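Local coordinates for uncharacterized protein (PDB 4KW2) that is of unknown function but adopts a xylose isomerase-like TIM barrel, which suggests that it may be a sugar isomerase or a related enzyme, at residues 205-210 and 254-259; 221-226 and 258-263; 179-184 and 209-214; 25-30 and 240-245. One frame throughout, in Å; residues are numbered along the deposited sequence.

Contact 1: 205-210 and 254-259. With SO4 (sulfate ion), chain B.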
# COMPACT_ATOMS: atom_id res chain seq x y z
N LYS A 205 10.24 -7.04 -0.90
CA LYS A 205 8.82 -6.95 -0.59
C LYS A 205 8.02 -7.07 -1.88
O LYS A 205 8.46 -6.62 -2.93
CB LYS A 205 8.52 -5.61 0.08
CG LYS A 205 7.12 -5.47 0.65
CD LYS A 205 7.00 -4.20 1.48
CE LYS A 205 5.55 -3.80 1.71
NZ LYS A 205 4.78 -4.84 2.43
N ASP A 206 6.85 -7.69 -1.80
CA ASP A 206 5.93 -7.83 -2.93
C ASP A 206 6.64 -8.34 -4.18
O ASP A 206 6.57 -7.74 -5.25
CB ASP A 206 5.22 -6.50 -3.21
CG ASP A 206 4.24 -6.14 -2.11
OD1 ASP A 206 3.45 -7.02 -1.69
OD2 ASP A 206 4.26 -4.98 -1.65
N LEU A 207 7.33 -9.47 -4.03
CA LEU A 207 8.04 -10.09 -5.12
C LEU A 207 7.04 -10.46 -6.19
O LEU A 207 5.99 -11.01 -5.88
CB LEU A 207 8.79 -11.33 -4.65
CG LEU A 207 9.59 -12.06 -5.74
CD1 LEU A 207 10.60 -11.12 -6.37
CD2 LEU A 207 10.28 -13.29 -5.16
N THR A 208 7.36 -10.14 -7.44
CA THR A 208 6.53 -10.49 -8.59
C THR A 208 7.26 -11.47 -9.49
O THR A 208 8.45 -11.74 -9.33
CB THR A 208 6.15 -9.24 -9.41
OG1 THR A 208 7.33 -8.61 -9.93
CG2 THR A 208 5.39 -8.25 -8.54
N ASP A 209 6.51 -12.01 -10.44
CA ASP A 209 7.03 -12.91 -11.46
C ASP A 209 8.14 -12.21 -12.24
O ASP A 209 7.90 -11.18 -12.87
CB ASP A 209 5.88 -13.32 -12.40
CG ASP A 209 6.20 -14.53 -13.25
OD1 ASP A 209 7.37 -14.97 -13.30
OD2 ASP A 209 5.26 -15.05 -13.88
N LYS A 210 9.35 -12.76 -12.17
CA LYS A 210 10.53 -12.19 -12.84
C LYS A 210 10.85 -10.74 -12.45
O LYS A 210 11.50 -10.01 -13.19
CB LYS A 210 10.39 -12.36 -14.36
CG LYS A 210 10.56 -13.81 -14.79
CD LYS A 210 9.56 -14.25 -15.84
CE LYS A 210 9.66 -15.76 -16.06
NZ LYS A 210 8.33 -16.35 -16.40
N ARG A 254 8.07 -19.27 -8.03
CA ARG A 254 9.15 -20.19 -8.42
C ARG A 254 9.89 -19.74 -9.68
O ARG A 254 11.09 -20.01 -9.81
CB ARG A 254 8.65 -21.63 -8.54
CG ARG A 254 8.65 -22.34 -7.21
CD ARG A 254 8.05 -23.73 -7.28
NE ARG A 254 8.80 -24.66 -8.12
CZ ARG A 254 9.95 -25.25 -7.78
NH1 ARG A 254 10.54 -24.99 -6.61
NH2 ARG A 254 10.53 -26.10 -8.61
N ASN A 255 9.21 -19.03 -10.57
CA ASN A 255 9.89 -18.39 -11.72
C ASN A 255 10.97 -17.40 -11.33
O ASN A 255 12.03 -17.35 -11.96
CB ASN A 255 8.89 -17.67 -12.61
CG ASN A 255 7.96 -18.61 -13.34
OD1 ASN A 255 8.35 -19.71 -13.70
ND2 ASN A 255 6.73 -18.18 -13.56
N SER A 256 10.70 -16.58 -10.31
CA SER A 256 11.70 -15.63 -9.82
C SER A 256 12.75 -16.33 -8.97
O SER A 256 13.94 -16.05 -9.11
CB SER A 256 11.04 -14.51 -9.02
OG SER A 256 10.33 -13.65 -9.89
N LEU A 257 12.33 -17.24 -8.10
CA LEU A 257 13.26 -17.97 -7.25
C LEU A 257 14.31 -18.72 -8.07
O LEU A 257 15.45 -18.87 -7.64
CB LEU A 257 12.51 -18.94 -6.33
CG LEU A 257 11.65 -18.26 -5.26
CD1 LEU A 257 10.91 -19.30 -4.43
CD2 LEU A 257 12.49 -17.36 -4.37
N GLU A 258 13.91 -19.17 -9.26
CA GLU A 258 14.81 -19.83 -10.20
C GLU A 258 16.10 -19.05 -10.42
O GLU A 258 17.20 -19.60 -10.30
CB GLU A 258 14.07 -20.04 -11.53
CG GLU A 258 14.86 -20.77 -12.60
CD GLU A 258 14.08 -20.90 -13.91
OE1 GLU A 258 12.85 -20.72 -13.90
OE2 GLU A 258 14.71 -21.20 -14.94
N PHE A 259 15.98 -17.76 -10.72
CA PHE A 259 17.15 -16.92 -11.00
C PHE A 259 17.87 -16.49 -9.72
O PHE A 259 19.09 -16.34 -9.71
CB PHE A 259 16.75 -15.70 -11.81
CG PHE A 259 16.16 -16.04 -13.15
CD1 PHE A 259 16.99 -16.38 -14.21
CD2 PHE A 259 14.78 -16.04 -13.34
CE1 PHE A 259 16.45 -16.70 -15.44
CE2 PHE A 259 14.24 -16.36 -14.57
CZ PHE A 259 15.07 -16.69 -15.62
S SO4 B . 7.69 -27.02 -10.90
O1 SO4 B . 9.11 -27.35 -10.62
O2 SO4 B . 6.82 -28.00 -10.22
O3 SO4 B . 7.39 -25.66 -10.40
O4 SO4 B . 7.45 -27.08 -12.35
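The hydroxyl of S256, a residue within a helix, is used twice by a loop that runs past it: S256 OG donates to T208 O at 2.7 Å and receives a weak, strongly bent bond from K210 N. The first of these bonds lies in the carbonyl plane on a lone pair of T208 O, and the serine reaches it with OG turned anti to its own carbonyl carbon (chi1 -72°). One buried side chain thus grips the backbone of 205-210 at two points two residues apart, while L207 CD2 packs against S256 CB at 4.1 Å. One residue earlier on the helix, N255 ND2 donates to D209 OD1 at 3.3 Å on the syn side of the carboxylate, with a weak second bond to D209 OD2. The amide and carboxylate planes are nearly parallel, 14° apart, but offset, so that ND2 stands 34° out of the carboxylate plane. In the TIM barrel this joins the loop after strand 199-204 to the last helix, 250-262, which packs outside strand 238-241. D209 OD1 also forms a salt bridge with K210 NZ at 3.5 Å, and the lysine chain, bent at chi2 and chi4, lies across N255. Without the D209 carboxylate, as with an alanine here, the N255 amide would probably be free to turn and the K210 ammonium would lose this nearby negative charge. On the same helix R254 holds a sulfate ion, probably from the crystallisation liquor, by two bonds: R254 NE to sulfate O3 at 2.9 Å and R254 NH2 to sulfate O1 at 2.8 Å. Q251 also binds this ion.

Contact 2: 221-226 and 258-263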
# COMPACT_ATOMS: atom_id res chain seq x y z
N LEU A 221 15.39 -9.16 -18.41
CA LEU A 221 14.47 -9.50 -17.32
C LEU A 221 14.94 -8.86 -16.02
O LEU A 221 16.10 -9.02 -15.67
CB LEU A 221 14.38 -11.02 -17.12
CG LEU A 221 13.41 -11.86 -17.95
CD1 LEU A 221 13.51 -13.30 -17.49
CD2 LEU A 221 11.97 -11.37 -17.83
N PRO A 222 14.06 -8.13 -15.31
CA PRO A 222 14.50 -7.41 -14.12
C PRO A 222 15.17 -8.27 -13.06
O PRO A 222 16.10 -7.81 -12.39
CB PRO A 222 13.21 -6.80 -13.57
CG PRO A 222 12.36 -6.62 -14.78
CD PRO A 222 12.67 -7.80 -15.66
N VAL A 223 14.69 -9.50 -12.89
CA VAL A 223 15.27 -10.41 -11.92
C VAL A 223 16.69 -10.82 -12.34
O VAL A 223 17.55 -11.03 -11.48
CB VAL A 223 14.39 -11.66 -11.69
CG1 VAL A 223 14.35 -12.54 -12.94
CG2 VAL A 223 14.88 -12.46 -10.49
N LYS A 224 16.93 -10.94 -13.65
CA LYS A 224 18.27 -11.26 -14.15
C LYS A 224 19.22 -10.10 -13.87
O LYS A 224 20.35 -10.31 -13.42
CB LYS A 224 18.25 -11.55 -15.66
CG LYS A 224 17.84 -12.96 -16.05
CD LYS A 224 18.19 -13.23 -17.51
CE LYS A 224 18.27 -14.71 -17.85
NZ LYS A 224 17.08 -15.20 -18.61
N ALA A 225 18.76 -8.88 -14.12
CA ALA A 225 19.55 -7.68 -13.86
C ALA A 225 19.84 -7.53 -12.37
O ALA A 225 20.91 -7.07 -11.99
CB ALA A 225 18.83 -6.45 -14.37
N PHE A 226 18.87 -7.90 -11.54
CA PHE A 226 19.01 -7.81 -10.09
C PHE A 226 20.10 -8.76 -9.60
O PHE A 226 20.99 -8.38 -8.85
CB PHE A 226 17.67 -8.14 -9.43
CG PHE A 226 17.71 -8.14 -7.93
CD1 PHE A 226 17.92 -6.96 -7.24
CD2 PHE A 226 17.54 -9.30 -7.21
CE1 PHE A 226 17.96 -6.94 -5.86
CE2 PHE A 226 17.57 -9.29 -5.83
CZ PHE A 226 17.79 -8.11 -5.15
N GLU A 258 13.91 -19.17 -9.26
CA GLU A 258 14.81 -19.83 -10.20
C GLU A 258 16.10 -19.05 -10.42
O GLU A 258 17.20 -19.60 -10.30
CB GLU A 258 14.07 -20.04 -11.53
CG GLU A 258 14.86 -20.77 -12.60
CD GLU A 258 14.08 -20.90 -13.91
OE1 GLU A 258 12.85 -20.72 -13.90
OE2 GLU A 258 14.71 -21.20 -14.94
N PHE A 259 15.98 -17.76 -10.72
CA PHE A 259 17.15 -16.92 -11.00
C PHE A 259 17.87 -16.49 -9.72
O PHE A 259 19.09 -16.34 -9.71
CB PHE A 259 16.75 -15.70 -11.81
CG PHE A 259 16.16 -16.04 -13.15
CD1 PHE A 259 16.99 -16.38 -14.21
CD2 PHE A 259 14.78 -16.04 -13.34
CE1 PHE A 259 16.45 -16.70 -15.44
CE2 PHE A 259 14.24 -16.36 -14.57
CZ PHE A 259 15.07 -16.69 -15.62
N LEU A 260 17.11 -16.27 -8.66
CA LEU A 260 17.68 -15.87 -7.38
C LEU A 260 18.52 -16.97 -6.76
O LEU A 260 19.49 -16.69 -6.06
CB LEU A 260 16.57 -15.47 -6.41
CG LEU A 260 15.78 -14.23 -6.79
CD1 LEU A 260 14.53 -14.13 -5.92
CD2 LEU A 260 16.63 -12.98 -6.66
N GLN A 261 18.16 -18.22 -7.03
CA GLN A 261 18.85 -19.38 -6.46
C GLN A 261 19.89 -20.00 -7.38
O GLN A 261 20.99 -20.29 -6.93
CB GLN A 261 17.84 -20.46 -6.08
CG GLN A 261 17.07 -20.13 -4.81
CD GLN A 261 15.98 -21.14 -4.52
OE1 GLN A 261 15.30 -21.61 -5.43
NE2 GLN A 261 15.80 -21.47 -3.24
N LYS A 262 19.55 -20.21 -8.65
CA LYS A 262 20.43 -20.93 -9.58
C LYS A 262 21.70 -20.16 -9.93
O LYS A 262 22.67 -20.76 -10.39
CB LYS A 262 19.70 -21.34 -10.86
CG LYS A 262 18.70 -22.47 -10.64
CD LYS A 262 17.64 -22.55 -11.73
CE LYS A 262 18.06 -23.40 -12.91
NZ LYS A 262 16.86 -23.87 -13.67
N CYS A 263 21.70 -18.84 -9.72
CA CYS A 263 22.94 -18.08 -9.80
C CYS A 263 23.90 -18.54 -8.70
O CYS A 263 25.10 -18.71 -8.94
CB CYS A 263 22.68 -16.58 -9.67
SG CYS A 263 24.19 -15.58 -9.73
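Two outer helices of the TIM barrel, 222-232 and 250-262, pack side by side here: V223 and K224 of the first meet F259 of the second, and the short segments run nearly parallel, 23° apart with axes 9.4 Å from each other. The F259 ring carries most of the contact. V223 CG1 comes closest to it, 3.5 Å from F259 CD2, and the two side chains cross at about a right angle. That methyl sits between the backbone N and the carbonyl carbon (chi1 68°), which leaves the other branch, CG2, to reach F259 CB and, at 4.2 Å, L260 CG. K224 crosses the F259 side chain obliquely on its way outward: its CG is near F259 CD1 and CE1, and the bend at chi4 brings K224 NZ to 3.6 Å from F259 CE1. L221, at the N-cap position of its helix, adds a methyl at the far end of the ring, with L221 CD1 4.2 Å from F259 CZ. Three residues from the start of one helix thus meet the ring, and the contact is apolar apart from the lysine ammonium. L221 and P222 also pack on F56 of the second subunit. One turn further on, F226 makes an edge-to-face contact with W181, and its own ring edge receives L260: L260 CD2 lies in the ring plane, 3.8 Å from F226 CD2.

Contact 3: 179-184 and 209-214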
# COMPACT_ATOMS: atom_id res chain seq x y z
N GLY A 179 13.38 -1.63 -2.76
CA GLY A 179 12.09 -0.99 -2.97
C GLY A 179 11.38 -1.47 -4.21
O GLY A 179 10.89 -2.60 -4.26
N HIS A 180 11.30 -0.61 -5.22
CA HIS A 180 10.68 -0.95 -6.49
C HIS A 180 11.76 -1.00 -7.55
O HIS A 180 12.15 0.02 -8.12
CB HIS A 180 9.56 0.03 -6.85
CG HIS A 180 8.21 -0.36 -6.33
ND1 HIS A 180 7.42 -1.30 -6.96
CD2 HIS A 180 7.52 0.05 -5.24
CE1 HIS A 180 6.29 -1.44 -6.28
NE2 HIS A 180 6.33 -0.64 -5.23
N TRP A 181 12.26 -2.21 -7.77
CA TRP A 181 13.35 -2.47 -8.70
C TRP A 181 12.81 -2.49 -10.14
O TRP A 181 11.88 -3.26 -10.41
CB TRP A 181 13.96 -3.82 -8.36
CG TRP A 181 15.04 -4.21 -9.28
CD1 TRP A 181 14.92 -4.91 -10.45
CD2 TRP A 181 16.42 -3.92 -9.12
NE1 TRP A 181 16.16 -5.07 -11.03
CE2 TRP A 181 17.10 -4.47 -10.23
CE3 TRP A 181 17.16 -3.24 -8.14
CZ2 TRP A 181 18.47 -4.37 -10.39
CZ3 TRP A 181 18.52 -3.14 -8.30
CH2 TRP A 181 19.16 -3.70 -9.42
N LYS A 182 13.35 -1.72 -11.07
CA LYS A 182 14.52 -0.84 -10.93
C LYS A 182 14.18 0.48 -11.59
O LYS A 182 13.60 0.49 -12.68
CB LYS A 182 15.70 -1.46 -11.68
CG LYS A 182 17.05 -0.78 -11.51
CD LYS A 182 18.03 -1.35 -12.53
CE LYS A 182 19.47 -1.11 -12.15
NZ LYS A 182 19.87 0.31 -12.30
N ARG A 183 14.53 1.59 -10.94
CA ARG A 183 14.31 2.93 -11.49
C ARG A 183 15.64 3.69 -11.52
O ARG A 183 16.43 3.60 -10.58
CB ARG A 183 13.27 3.70 -10.67
CG ARG A 183 12.00 2.90 -10.44
CD ARG A 183 10.88 3.74 -9.85
NE ARG A 183 9.79 2.90 -9.35
CZ ARG A 183 8.66 3.36 -8.82
NH1 ARG A 183 8.44 4.67 -8.72
NH2 ARG A 183 7.74 2.51 -8.40
N VAL A 184 15.87 4.44 -12.60
CA VAL A 184 17.14 5.13 -12.81
C VAL A 184 17.47 6.08 -11.66
O VAL A 184 16.66 6.94 -11.31
CB VAL A 184 17.16 5.88 -14.17
CG1 VAL A 184 16.13 7.00 -14.21
CG2 VAL A 184 18.56 6.41 -14.47
N ASP A 209 6.51 -12.01 -10.44
CA ASP A 209 7.03 -12.91 -11.46
C ASP A 209 8.14 -12.21 -12.24
O ASP A 209 7.90 -11.18 -12.87
CB ASP A 209 5.88 -13.32 -12.40
CG ASP A 209 6.20 -14.53 -13.25
OD1 ASP A 209 7.37 -14.97 -13.30
OD2 ASP A 209 5.26 -15.05 -13.88
N LYS A 210 9.35 -12.76 -12.17
CA LYS A 210 10.53 -12.19 -12.84
C LYS A 210 10.85 -10.74 -12.45
O LYS A 210 11.50 -10.01 -13.19
CB LYS A 210 10.39 -12.36 -14.36
CG LYS A 210 10.56 -13.81 -14.79
CD LYS A 210 9.56 -14.25 -15.84
CE LYS A 210 9.66 -15.76 -16.06
NZ LYS A 210 8.33 -16.35 -16.40
N MSE A 211 10.44 -10.37 -11.24
CA MSE A 211 10.52 -8.99 -10.71
C MSE A 211 10.00 -7.96 -11.67
O MSE A 211 10.48 -6.83 -11.72
CB MSE A 211 11.95 -8.69 -10.23
CG MSE A 211 12.21 -9.51 -8.97
SE MSE A 211 14.07 -9.31 -8.38
CE MSE A 211 13.91 -7.45 -7.81
N GLU A 212 8.97 -8.32 -12.42
CA GLU A 212 8.29 -7.36 -13.28
C GLU A 212 7.64 -6.28 -12.42
O GLU A 212 7.23 -6.53 -11.29
CB GLU A 212 7.24 -8.06 -14.16
CG GLU A 212 6.06 -8.63 -13.38
CD GLU A 212 5.09 -9.41 -14.25
OE1 GLU A 212 5.41 -9.67 -15.43
OE2 GLU A 212 4.00 -9.75 -13.74
N ASP A 213 7.55 -5.08 -12.97
CA ASP A 213 6.93 -3.98 -12.27
C ASP A 213 6.31 -3.01 -13.27
O ASP A 213 6.67 -3.01 -14.44
CB ASP A 213 7.96 -3.28 -11.39
CG ASP A 213 7.33 -2.27 -10.44
OD1 ASP A 213 6.48 -2.68 -9.61
OD2 ASP A 213 7.67 -1.07 -10.52
N ALA A 214 5.35 -2.22 -12.79
CA ALA A 214 4.69 -1.19 -13.59
C ALA A 214 5.68 -0.15 -14.10
O ALA A 214 5.44 0.48 -15.12
CB ALA A 214 3.60 -0.51 -12.75
O HOH W 1 11.21 -4.03 -12.89
O HOH W 2 10.18 0.19 -10.39
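The backbones of W181 and M211 stay 7.4 Å apart at their nearest CA atoms, and a water bridges their carbonyls, donating to W181 O at 2.7 Å and to M211 O at 3.1 Å. Neither segment is helix or strand, and the peptide bond between W181 and K182 is cis. The direct polar link is between side chains: H180 ND1 donates to D213 OD1 at 3.1 Å with an N-H...O angle of 136°. The carboxylate oxygen lies at the edge of the imidazole, tilted 15° from the ring plane, whereas the nitrogen approaches OD1 from well above the carboxylate plane. Because D213 holds CG anti to its backbone N (chi1 -170°), the group faces the 179-184 loop, and its other oxygen can take part in a second link. There a water 2.8 Å from D213 OD2, to which it can donate, accepts from R183 NE, bridging two opposite charges whose nearest atoms, R183 NH2 and D213 OD2, are 4.2 Å apart. T215 N also bonds to D213 OD2. Both segments belong to loops that follow neighbouring parallel strands of the TIM barrel, 172-178 and 199-204, so the contact joins successive loops at the C-terminal end of the barrel. The apolar part is a Met-aromatic contact: selenomethionine M211, bent at chi3, sets its selenium 5.4 Å from the centroid of the W181 five-membered ring, and its CE methyl lies 3.7 Å from W181 CB. In the second subunit S99 OG is hydrogen-bonded to V184 N.

Contact 4: 25-30 and 240-245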
# COMPACT_ATOMS: atom_id res chain seq x y z
N GLY A 25 15.95 -16.87 1.33
CA GLY A 25 14.97 -17.32 2.31
C GLY A 25 13.63 -16.63 2.16
O GLY A 25 13.48 -15.68 1.38
N ILE A 26 12.65 -17.12 2.91
CA ILE A 26 11.33 -16.51 2.91
C ILE A 26 11.08 -15.73 4.20
O ILE A 26 11.52 -16.13 5.27
CB ILE A 26 10.24 -17.57 2.72
CG1 ILE A 26 8.91 -16.90 2.37
CG2 ILE A 26 10.08 -18.45 3.96
CD1 ILE A 26 7.83 -17.88 2.00
N GLN A 27 10.37 -14.61 4.08
CA GLN A 27 9.77 -13.95 5.24
C GLN A 27 8.46 -14.66 5.53
O GLN A 27 7.56 -14.69 4.68
CB GLN A 27 9.49 -12.48 4.96
CG GLN A 27 10.74 -11.67 4.67
CD GLN A 27 10.43 -10.20 4.45
OE1 GLN A 27 9.60 -9.62 5.15
NE2 GLN A 27 11.08 -9.60 3.45
N THR A 28 8.34 -15.24 6.72
CA THR A 28 7.13 -16.00 7.07
C THR A 28 5.89 -15.10 7.09
O THR A 28 4.77 -15.59 6.97
CB THR A 28 7.29 -16.75 8.40
OG1 THR A 28 7.60 -15.83 9.45
CG2 THR A 28 8.41 -17.79 8.31
N TRP A 29 6.08 -13.79 7.23
CA TRP A 29 4.97 -12.83 7.11
C TRP A 29 4.14 -13.04 5.84
O TRP A 29 2.94 -12.80 5.82
CB TRP A 29 5.49 -11.38 7.16
CG TRP A 29 4.39 -10.40 7.11
CD1 TRP A 29 4.06 -9.59 6.07
CD2 TRP A 29 3.41 -10.16 8.13
NE1 TRP A 29 2.95 -8.85 6.37
CE2 TRP A 29 2.53 -9.18 7.63
CE3 TRP A 29 3.20 -10.67 9.41
CZ2 TRP A 29 1.45 -8.69 8.38
CZ3 TRP A 29 2.13 -10.20 10.15
CH2 TRP A 29 1.26 -9.21 9.63
N THR A 30 4.80 -13.51 4.78
CA THR A 30 4.13 -13.89 3.54
C THR A 30 2.87 -14.72 3.78
O THR A 30 1.86 -14.53 3.11
CB THR A 30 5.11 -14.71 2.66
OG1 THR A 30 6.24 -13.89 2.34
CG2 THR A 30 4.45 -15.20 1.38
N SER A 240 15.89 -12.09 1.67
CA SER A 240 14.71 -12.51 2.39
C SER A 240 13.48 -11.98 1.65
O SER A 240 13.21 -10.77 1.64
CB SER A 240 14.76 -11.98 3.81
OG SER A 240 13.86 -12.68 4.63
N ILE A 241 12.74 -12.89 1.02
CA ILE A 241 11.65 -12.50 0.14
C ILE A 241 10.27 -12.54 0.82
O ILE A 241 9.98 -13.40 1.66
CB ILE A 241 11.62 -13.32 -1.17
CG1 ILE A 241 11.11 -14.75 -0.93
CG2 ILE A 241 13.00 -13.37 -1.80
CD1 ILE A 241 10.04 -15.16 -1.92
N GLU A 242 9.44 -11.58 0.44
CA GLU A 242 8.05 -11.54 0.85
C GLU A 242 7.25 -11.37 -0.43
O GLU A 242 7.71 -10.73 -1.38
CB GLU A 242 7.83 -10.36 1.81
CG GLU A 242 6.47 -10.31 2.50
CD GLU A 242 5.37 -9.63 1.68
OE1 GLU A 242 5.66 -8.92 0.70
OE2 GLU A 242 4.19 -9.83 2.05
N TYR A 243 6.06 -11.96 -0.47
CA TYR A 243 5.12 -11.67 -1.55
C TYR A 243 3.69 -11.72 -1.06
O TYR A 243 3.41 -12.22 0.03
CB TYR A 243 5.34 -12.60 -2.75
CG TYR A 243 4.99 -14.07 -2.56
CD1 TYR A 243 5.93 -14.98 -2.09
CD2 TYR A 243 3.73 -14.55 -2.91
CE1 TYR A 243 5.62 -16.32 -1.95
CE2 TYR A 243 3.41 -15.89 -2.77
CZ TYR A 243 4.37 -16.77 -2.29
OH TYR A 243 4.07 -18.11 -2.16
N ASP A 244 2.79 -11.17 -1.86
CA ASP A 244 1.37 -11.20 -1.55
C ASP A 244 0.82 -12.55 -1.97
O ASP A 244 0.63 -12.80 -3.16
CB ASP A 244 0.65 -10.07 -2.30
CG ASP A 244 -0.77 -9.86 -1.81
OD1 ASP A 244 -1.39 -10.82 -1.30
OD2 ASP A 244 -1.26 -8.72 -1.94
N ASP A 245 0.56 -13.42 -1.00
CA ASP A 245 0.15 -14.80 -1.30
C ASP A 245 -1.30 -14.90 -1.75
O ASP A 245 -1.75 -15.98 -2.11
CB ASP A 245 0.42 -15.75 -0.12
CG ASP A 245 -0.51 -15.52 1.06
OD1 ASP A 245 -0.84 -14.35 1.35
OD2 ASP A 245 -0.89 -16.52 1.71
O HOH W 3 1.24 -12.35 1.78
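Two nearly straight backbone bonds join the strands: I241 N donates to G25 O at 2.9 Å and Q27 N to I241 O at 2.7 Å. A third bond comes from a side chain, Q27 NE2 reaching S240 O at 3.0 Å. The acceptor lies in the plane of the glutamine amide, but the amide nitrogen stands above the carbonyl plane of S240. With CG anti to its carbonyl carbon (chi1 -62°), Q27 sets CG beside S240 OG, and the extended chain beyond carries CD to 3.7 Å from E242 CB. Cut back to an alanine, this glutamine position would probably leave S240 O without that donor and a gap beside E242 CB. Beyond the strand, T30 OG1 donates to Q27 O and accepts a long, weak bond from Y243 N. The T30 methyl is turned anti to the backbone N, which sets CG2 over one face of the Y243 ring, a CH-pi contact 3.8 Å from the centroid. A water lies within hydrogen-bonding distance of T30 O and Y243 O, to either of which it can donate, and accepts from D245 N. S240 OG bonds to E52, and E242 OE1 is taken by D206 N. This parallel pairing of the first strand, 23-27, with the last, 238-241, closes the eight-stranded TIM barrel; on its outer side I26 packs on helix 36-46, and I241 and Y243 on helix 250-262.

How the contacts relate
From the N terminus, the chain first enters contact 4, whose partner lies 210 residues later, so that nearly the whole barrel lies between its two segments before the first and last strands meet. Contact 3 is nested inside that loop and joins the loops after strands 172-178 and 199-204. Its second segment begins on the last two residues of contact 1's first segment, D209 and K210. Contact 2 opens after contact 3 has closed, and contacts 1 and 2 end together on helix 250-262, sharing E258 and F259. Both cross contact 4. K210 O, probably hydrogen-bonded to V223 N, links contacts 1 and 2; L207 N, probably bonded to E242 O, links contacts 1 and 4.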